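Local coordinates for protein of uncharacterized function (DUF1076) (Salmonella typhi, PDB 6IAI), which acts as a type III secretion effector and probable ubiquitin ligase of the NleG family that binds diubiquitin, here represented by its N-terminal part, at residues F22-N27 with Q60-D65; D33-K38 with Q102-R107; F82-S87 with I106-Q111. All coordinates share one frame; numbering follows the deposited sequence.

Contact 1 of 3, residues F22-N27 with Q60-D65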
# COMPACT_ATOMS: atom_id res chain seq x y z
N PHE A 22 1.96 8.91 2.70
CA PHE A 22 2.30 8.19 1.48
C PHE A 22 3.57 7.36 1.64
O PHE A 22 4.65 7.90 1.57
CB PHE A 22 2.42 9.16 0.30
CG PHE A 22 2.41 8.55 -1.08
CD1 PHE A 22 3.59 8.06 -1.65
CD2 PHE A 22 1.25 8.53 -1.85
CE1 PHE A 22 3.58 7.52 -2.93
CE2 PHE A 22 1.26 8.02 -3.15
CZ PHE A 22 2.43 7.51 -3.67
N LEU A 23 3.43 6.05 1.85
CA LEU A 23 4.60 5.19 2.01
C LEU A 23 4.92 4.50 0.70
O LEU A 23 4.03 4.02 0.03
CB LEU A 23 4.38 4.15 3.14
CG LEU A 23 4.03 4.69 4.52
CD1 LEU A 23 3.65 3.55 5.44
CD2 LEU A 23 5.17 5.57 5.13
N THR A 24 6.18 4.48 0.32
CA THR A 24 6.60 3.89 -0.96
C THR A 24 7.65 2.81 -0.69
O THR A 24 8.61 3.02 0.05
CB THR A 24 6.99 5.01 -1.97
OG1 THR A 24 7.44 4.46 -3.21
CG2 THR A 24 8.02 5.97 -1.42
N PHE A 25 7.40 1.62 -1.24
CA PHE A 25 8.27 0.45 -1.06
C PHE A 25 8.85 0.10 -2.43
O PHE A 25 8.12 -0.32 -3.35
CB PHE A 25 7.56 -0.71 -0.34
CG PHE A 25 7.08 -0.31 1.04
CD1 PHE A 25 5.84 0.30 1.22
CD2 PHE A 25 7.87 -0.52 2.15
CE1 PHE A 25 5.42 0.72 2.47
CE2 PHE A 25 7.45 -0.10 3.41
CZ PHE A 25 6.21 0.50 3.57
N PRO A 26 10.16 0.42 -2.59
CA PRO A 26 10.79 0.33 -3.92
C PRO A 26 11.10 -1.06 -4.47
O PRO A 26 10.79 -1.36 -5.63
CB PRO A 26 12.09 1.14 -3.72
CG PRO A 26 12.42 0.99 -2.28
CD PRO A 26 11.09 1.00 -1.59
N ASN A 27 11.73 -1.89 -3.66
CA ASN A 27 12.18 -3.21 -4.08
C ASN A 27 11.19 -4.30 -3.72
O ASN A 27 11.59 -5.34 -3.18
CB ASN A 27 13.59 -3.49 -3.49
CG ASN A 27 14.53 -2.29 -3.46
OD1 ASN A 27 14.93 -1.74 -4.50
ND2 ASN A 27 14.89 -1.85 -2.26
N GLN A 60 -1.77 6.18 2.13
CA GLN A 60 -1.50 5.59 0.82
C GLN A 60 -0.20 4.83 0.84
O GLN A 60 0.76 5.24 1.51
CB GLN A 60 -1.50 6.64 -0.28
CG GLN A 60 -2.90 7.10 -0.61
CD GLN A 60 -2.85 8.19 -1.60
OE1 GLN A 60 -2.77 7.94 -2.80
NE2 GLN A 60 -2.89 9.43 -1.12
N VAL A 61 -0.18 3.70 0.14
CA VAL A 61 0.96 2.81 0.05
C VAL A 61 1.25 2.52 -1.42
O VAL A 61 0.35 2.07 -2.16
CB VAL A 61 0.79 1.53 0.93
CG1 VAL A 61 1.92 0.53 0.70
CG2 VAL A 61 0.70 1.89 2.42
N GLN A 62 2.49 2.82 -1.87
CA GLN A 62 2.90 2.56 -3.23
C GLN A 62 3.75 1.30 -3.23
O GLN A 62 4.76 1.23 -2.55
CB GLN A 62 3.64 3.74 -3.86
CG GLN A 62 3.87 3.59 -5.37
CD GLN A 62 4.57 4.78 -5.98
OE1 GLN A 62 5.37 5.46 -5.35
NE2 GLN A 62 4.27 5.07 -7.23
N LEU A 63 3.25 0.26 -3.94
CA LEU A 63 3.91 -1.04 -4.12
C LEU A 63 4.13 -1.13 -5.62
O LEU A 63 3.16 -1.08 -6.38
CB LEU A 63 3.06 -2.20 -3.60
CG LEU A 63 2.65 -2.20 -2.11
CD1 LEU A 63 1.77 -3.38 -1.82
CD2 LEU A 63 3.86 -2.21 -1.18
N ARG A 64 5.41 -1.12 -6.06
CA ARG A 64 5.79 -1.06 -7.48
C ARG A 64 5.25 0.26 -8.04
O ARG A 64 5.61 1.32 -7.55
CB ARG A 64 5.25 -2.25 -8.30
CG ARG A 64 6.01 -3.54 -8.10
CD ARG A 64 5.79 -4.45 -9.31
NE ARG A 64 6.83 -4.38 -10.35
CZ ARG A 64 8.10 -4.76 -10.23
NH1 ARG A 64 8.57 -5.18 -9.06
NH2 ARG A 64 8.93 -4.67 -11.26
N ASP A 65 4.32 0.19 -8.99
CA ASP A 65 3.73 1.37 -9.63
C ASP A 65 2.23 1.57 -9.31
O ASP A 65 1.60 2.44 -9.90
CB ASP A 65 3.99 1.33 -11.16
CG ASP A 65 3.35 0.16 -11.88
OD1 ASP A 65 3.35 -0.98 -11.32
OD2 ASP A 65 2.88 0.36 -13.02

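Contact 2 of 3, residues D33-K38 with Q102-R107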
# COMPACT_ATOMS: atom_id res chain seq x y z
N ASP A 33 3.22 -15.09 -10.98
CA ASP A 33 1.83 -14.85 -11.39
C ASP A 33 1.47 -13.32 -11.46
O ASP A 33 0.28 -12.98 -11.57
CB ASP A 33 0.84 -15.64 -10.51
CG ASP A 33 0.93 -15.39 -9.02
OD1 ASP A 33 1.70 -14.50 -8.61
OD2 ASP A 33 0.21 -16.07 -8.26
N ASN A 34 2.49 -12.42 -11.43
CA ASN A 34 2.34 -10.95 -11.55
C ASN A 34 1.60 -10.35 -10.31
O ASN A 34 0.68 -9.53 -10.42
CB ASN A 34 1.67 -10.57 -12.90
CG ASN A 34 1.77 -9.12 -13.28
OD1 ASN A 34 2.80 -8.46 -13.07
ND2 ASN A 34 0.68 -8.58 -13.84
N ARG A 35 2.01 -10.81 -9.12
CA ARG A 35 1.46 -10.41 -7.85
C ARG A 35 2.58 -10.08 -6.90
O ARG A 35 3.70 -10.54 -7.10
CB ARG A 35 0.58 -11.53 -7.24
CG ARG A 35 -0.69 -11.89 -7.99
CD ARG A 35 -1.72 -10.78 -8.02
NE ARG A 35 -2.91 -11.16 -8.78
CZ ARG A 35 -3.04 -11.03 -10.10
NH1 ARG A 35 -2.06 -10.51 -10.82
NH2 ARG A 35 -4.16 -11.41 -10.70
N ILE A 36 2.28 -9.30 -5.86
CA ILE A 36 3.27 -8.95 -4.84
C ILE A 36 3.64 -10.21 -4.03
O ILE A 36 2.79 -11.05 -3.74
CB ILE A 36 2.83 -7.74 -3.95
CG1 ILE A 36 1.45 -7.97 -3.28
CG2 ILE A 36 2.88 -6.41 -4.73
CD1 ILE A 36 1.22 -7.28 -1.95
N ASP A 37 4.90 -10.35 -3.69
CA ASP A 37 5.35 -11.44 -2.84
C ASP A 37 5.17 -10.93 -1.40
O ASP A 37 4.61 -9.85 -1.19
CB ASP A 37 6.84 -11.77 -3.12
CG ASP A 37 7.31 -13.19 -2.83
OD1 ASP A 37 6.65 -13.89 -2.01
OD2 ASP A 37 8.36 -13.60 -3.38
N LYS A 38 5.67 -11.68 -0.42
CA LYS A 38 5.59 -11.31 0.98
C LYS A 38 6.51 -10.10 1.27
O LYS A 38 7.70 -10.15 0.94
CB LYS A 38 5.92 -12.57 1.83
CG LYS A 38 6.18 -12.36 3.33
CD LYS A 38 4.97 -11.81 4.13
CE LYS A 38 5.20 -11.84 5.63
NZ LYS A 38 6.48 -11.17 6.04
N GLN A 102 -6.52 -5.54 -7.62
CA GLN A 102 -7.40 -6.23 -6.66
C GLN A 102 -6.72 -7.40 -5.94
O GLN A 102 -6.84 -7.53 -4.72
CB GLN A 102 -8.71 -6.68 -7.35
CG GLN A 102 -9.77 -7.30 -6.42
CD GLN A 102 -10.32 -6.33 -5.41
OE1 GLN A 102 -9.84 -6.23 -4.28
NE2 GLN A 102 -11.35 -5.59 -5.81
N GLY A 103 -6.00 -8.23 -6.70
CA GLY A 103 -5.27 -9.37 -6.17
C GLY A 103 -4.17 -8.99 -5.22
O GLY A 103 -3.96 -9.66 -4.19
N ASN A 104 -3.47 -7.89 -5.55
CA ASN A 104 -2.39 -7.35 -4.72
C ASN A 104 -2.98 -6.73 -3.45
O ASN A 104 -2.42 -6.91 -2.37
CB ASN A 104 -1.60 -6.31 -5.50
CG ASN A 104 -0.68 -6.89 -6.52
OD1 ASN A 104 -0.17 -8.01 -6.39
ND2 ASN A 104 -0.38 -6.10 -7.52
N ALA A 105 -4.14 -6.05 -3.59
CA ALA A 105 -4.87 -5.44 -2.47
C ALA A 105 -5.26 -6.51 -1.45
O ALA A 105 -5.00 -6.30 -0.26
CB ALA A 105 -6.08 -4.68 -2.98
N ILE A 106 -5.74 -7.70 -1.92
CA ILE A 106 -6.10 -8.87 -1.10
C ILE A 106 -4.88 -9.36 -0.35
O ILE A 106 -4.95 -9.61 0.86
CB ILE A 106 -6.72 -10.04 -1.97
CG1 ILE A 106 -8.09 -9.71 -2.62
CG2 ILE A 106 -6.80 -11.34 -1.19
CD1 ILE A 106 -9.18 -9.17 -1.76
N ARG A 107 -3.76 -9.52 -1.07
CA ARG A 107 -2.49 -10.03 -0.52
C ARG A 107 -1.92 -9.12 0.53
O ARG A 107 -1.52 -9.60 1.60
CB ARG A 107 -1.48 -10.26 -1.65
CG ARG A 107 -1.74 -11.55 -2.42
CD ARG A 107 -1.06 -11.53 -3.77
NE ARG A 107 -1.58 -12.60 -4.63
CZ ARG A 107 -1.01 -13.78 -4.78
NH1 ARG A 107 0.13 -14.06 -4.15
NH2 ARG A 107 -1.57 -14.69 -5.56
O HOH W 1 1.90 -6.80 -9.67

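Contact 3 of 3, residues F82-S87 with I106-Q111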
# COMPACT_ATOMS: atom_id res chain seq x y z
N PHE A 82 -6.75 -4.26 9.79
CA PHE A 82 -6.42 -3.40 8.64
C PHE A 82 -7.18 -3.75 7.40
O PHE A 82 -7.32 -4.92 7.08
CB PHE A 82 -4.88 -3.41 8.38
CG PHE A 82 -4.08 -3.18 9.64
CD1 PHE A 82 -3.75 -4.24 10.48
CD2 PHE A 82 -3.71 -1.89 10.02
CE1 PHE A 82 -3.08 -4.02 11.70
CE2 PHE A 82 -3.03 -1.67 11.24
CZ PHE A 82 -2.73 -2.73 12.07
N LYS A 83 -7.65 -2.71 6.71
CA LYS A 83 -8.38 -2.79 5.45
C LYS A 83 -7.55 -2.17 4.32
O LYS A 83 -6.97 -1.10 4.48
CB LYS A 83 -9.74 -2.04 5.55
CG LYS A 83 -10.79 -2.50 4.54
CD LYS A 83 -11.37 -3.92 4.86
CE LYS A 83 -11.91 -4.64 3.63
NZ LYS A 83 -11.86 -6.13 3.79
N VAL A 84 -7.54 -2.85 3.15
CA VAL A 84 -6.85 -2.41 1.95
C VAL A 84 -7.86 -2.24 0.85
O VAL A 84 -8.62 -3.15 0.56
CB VAL A 84 -5.65 -3.33 1.52
CG1 VAL A 84 -4.94 -2.79 0.28
CG2 VAL A 84 -4.66 -3.51 2.67
N SER A 85 -7.87 -1.05 0.24
CA SER A 85 -8.69 -0.70 -0.92
C SER A 85 -7.82 0.06 -1.92
O SER A 85 -6.62 0.21 -1.70
CB SER A 85 -9.91 0.13 -0.50
OG SER A 85 -9.60 1.30 0.25
N PHE A 86 -8.40 0.50 -3.02
CA PHE A 86 -7.71 1.29 -4.03
C PHE A 86 -8.74 2.10 -4.77
O PHE A 86 -9.89 1.68 -4.86
CB PHE A 86 -6.84 0.44 -5.00
CG PHE A 86 -7.57 -0.54 -5.89
CD1 PHE A 86 -8.04 -0.15 -7.15
CD2 PHE A 86 -7.76 -1.86 -5.50
CE1 PHE A 86 -8.70 -1.06 -7.98
CE2 PHE A 86 -8.43 -2.76 -6.33
CZ PHE A 86 -8.90 -2.35 -7.56
N SER A 87 -8.33 3.26 -5.29
CA SER A 87 -9.24 4.12 -6.05
C SER A 87 -8.45 4.86 -7.10
O SER A 87 -7.28 5.18 -6.87
CB SER A 87 -9.97 5.09 -5.13
OG SER A 87 -9.11 6.11 -4.62
N ILE A 106 -5.74 -7.70 -1.92
CA ILE A 106 -6.10 -8.87 -1.10
C ILE A 106 -4.88 -9.36 -0.35
O ILE A 106 -4.95 -9.61 0.86
CB ILE A 106 -6.72 -10.04 -1.97
CG1 ILE A 106 -8.09 -9.71 -2.62
CG2 ILE A 106 -6.80 -11.34 -1.19
CD1 ILE A 106 -9.18 -9.17 -1.76
N ARG A 107 -3.76 -9.52 -1.07
CA ARG A 107 -2.49 -10.03 -0.52
C ARG A 107 -1.92 -9.12 0.53
O ARG A 107 -1.52 -9.60 1.60
CB ARG A 107 -1.48 -10.26 -1.65
CG ARG A 107 -1.74 -11.55 -2.42
CD ARG A 107 -1.06 -11.53 -3.77
NE ARG A 107 -1.58 -12.60 -4.63
CZ ARG A 107 -1.01 -13.78 -4.78
NH1 ARG A 107 0.13 -14.06 -4.15
NH2 ARG A 107 -1.57 -14.69 -5.56
N LEU A 108 -1.94 -7.80 0.27
CA LEU A 108 -1.47 -6.81 1.23
C LEU A 108 -2.31 -6.88 2.52
O LEU A 108 -1.73 -6.97 3.61
CB LEU A 108 -1.44 -5.38 0.62
CG LEU A 108 -0.88 -4.29 1.54
CD1 LEU A 108 0.54 -4.63 2.02
CD2 LEU A 108 -1.00 -2.93 0.89
N GLU A 109 -3.65 -6.94 2.39
CA GLU A 109 -4.57 -7.08 3.54
C GLU A 109 -4.28 -8.33 4.36
O GLU A 109 -4.14 -8.26 5.58
CB GLU A 109 -6.02 -7.07 3.06
CG GLU A 109 -6.96 -6.59 4.16
CD GLU A 109 -8.39 -6.47 3.71
OE1 GLU A 109 -8.72 -5.46 3.05
OE2 GLU A 109 -9.17 -7.41 3.97
N ARG A 110 -4.10 -9.46 3.67
CA ARG A 110 -3.78 -10.75 4.27
C ARG A 110 -2.49 -10.67 5.06
O ARG A 110 -2.45 -11.14 6.18
CB ARG A 110 -3.72 -11.82 3.17
CG ARG A 110 -3.63 -13.26 3.66
CD ARG A 110 -3.74 -14.23 2.50
NE ARG A 110 -5.08 -14.25 1.90
CZ ARG A 110 -5.34 -14.23 0.59
NH1 ARG A 110 -4.35 -14.18 -0.29
NH2 ARG A 110 -6.59 -14.26 0.16
N GLN A 111 -1.44 -10.04 4.49
CA GLN A 111 -0.15 -9.89 5.18
C GLN A 111 -0.22 -8.94 6.39
O GLN A 111 0.42 -9.19 7.42
CB GLN A 111 0.93 -9.43 4.21
CG GLN A 111 1.23 -10.43 3.08
CD GLN A 111 2.28 -9.82 2.18
OE1 GLN A 111 3.32 -9.33 2.64
NE2 GLN A 111 2.02 -9.81 0.87

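Contact 1 of 3, residues F22-N27 with Q60-D65
Q62 and F22 bury the most surface here, followed by F25 and Q60 about equally; Q62, F22 and Q60 sit with T24 on one face of a parallel strand pair, 22-25 beside 60-63. The F22 ring lies against both glutamines, Q60 and Q62. Its CD2 meets Q60 CB at 3.7 Å, while at the other side of the ring CE1 has Q62 OE1 at its edge, in the ring plane. CG of Q62 stands anti to the backbone N (chi1 -170°) and the chain runs on extended, which carries the amide alongside T24; there T24 OG1 donates to Q62 OE1 over 3.1 Å, from a position tilted 28° out of the amide carbonyl plane. The backbones are joined in parallel fashion: L23 N gives to Q60 O (2.8 Å), Q62 N to L23 O (2.7 Å) and F25 N to Q62 O (3.0 Å). On the other face F25 CE1 touches V61 CG1 at 3.9 Å and F25 CD1 touches L63 CD2 at 4.0 Å. Helix 41-53, which links the strands as a beta-alpha-beta crossover, covers L23 and F25 through T50, L46 and I47. The chemistry is therefore two-sided: an apolar face turned to the helix, and a face where an aromatic ring and a hydroxyl share one glutamine carbonyl oxygen.

Contact 2 of 3, residues D33-K38 with Q102-R107
R107 reaches out from helix 91-113 to the loop residues R35, I36 and D33, and its side chain can be followed outward atom by atom. R107 CB packs on the end of I36, 4.0 Å from I36 CD1. With CG anti to the carbonyl carbon (chi1 -78°) and the chain extended as far as NE, R107 CD lies near both R35 CB and the carbonyl oxygen of I36, 3.9 Å from I36 O. R107 NE then comes under the aliphatic part of R35, 3.5 Å from R35 CG, and R35 CB sits over one face of the R107 guanidinium near its rim. The two arginine side chains cross at about a right angle. At the tip, R107 NH2 makes a long, weak salt bridge with D33 OD2 at 3.5 Å, the carboxylate and guanidinium planes being nearly perpendicular.

The loop is the connection between strand 22-25 and helix 41-53, the two opening elements of a beta-alpha-beta unit, and it drapes across helix 91-113 one turn before R107 as well. There N104 OD1 accepts the backbone N-H of I36 at 2.8 Å, with the donor 35° above the plane of the amide. R35 CA lies beside the same oxygen, and I36 CG1 approaches N104 OD1 at 3.5 Å. On the other branch, N104 ND2 donates to a water that in turn donates to N34 O, and it also has a weak hydrogen bond to Y68 OH. R35 NE passes close to G103 CA, and the R35 chain folds back, bent at chi2 (-66°), until R35 NH1 donates to N34 O at 2.9 Å, an oxygen that also takes the water.

Contact 3 of 3, residues F82-S87 with I106-Q111
Strand 83-85, the last strand of the four-stranded sheet, meets helix 91-113 here, the two running almost antiparallel at 166° with their axes 7.5 Å apart. E109 does most of the work. With CG turned away from its own backbone N (chi1 -154°) and an extended chain, E109 carries its carboxylate from the helix across to the strand. E109 OE1 accepts the backbone N-H of V84 at 2.9 Å, a nearly straight bond (170° at the hydrogen) arriving on the anti side of the carboxylate. K83, whose CB points away from the helix, bends back at chi2 to bring NZ 3.0 Å from E109 OE2 on the syn side, completing a salt bridge; a second bond, K83 NZ to E109 OE1, is weak. Between helix and strand, E109 CG passes F82 O at 3.4 Å. V84 points toward the helix: its CG2 lies 3.8 Å from E109 CB, and its CG1 meets L108 CD2 at 4.0 Å, the V84 and L108 side chains crossing at about a right angle. Y68 of the neighbouring strand touches both V84 and L108 and extends the apolar patch. One acid thus grips both a lysine and a main-chain N-H of the strand, beside the helix-on-sheet packing of a two-layer alpha/beta arrangement.

Overall arrangement
Along the chain, contact 1 closes before contact 3 opens, contact 2 interlocks with contact 1 because their segments alternate, and contacts 2 and 3 end on the same helix and share I106 and R107. Centres lie about 13 Å apart for contacts 1 and 2 and for contacts 1 and 3, and about 9 Å apart for contacts 2 and 3. L63 of contact 1 links the set: its CD1 touches I36 CD1 of contact 2 and L108 CD2 of contact 3. Together they join both edges of the mixed sheet, strands 22-25 and 83-85, the loop before helix 41-53 and helix 91-113 within this N-terminal piece, consistent with a single folding unit.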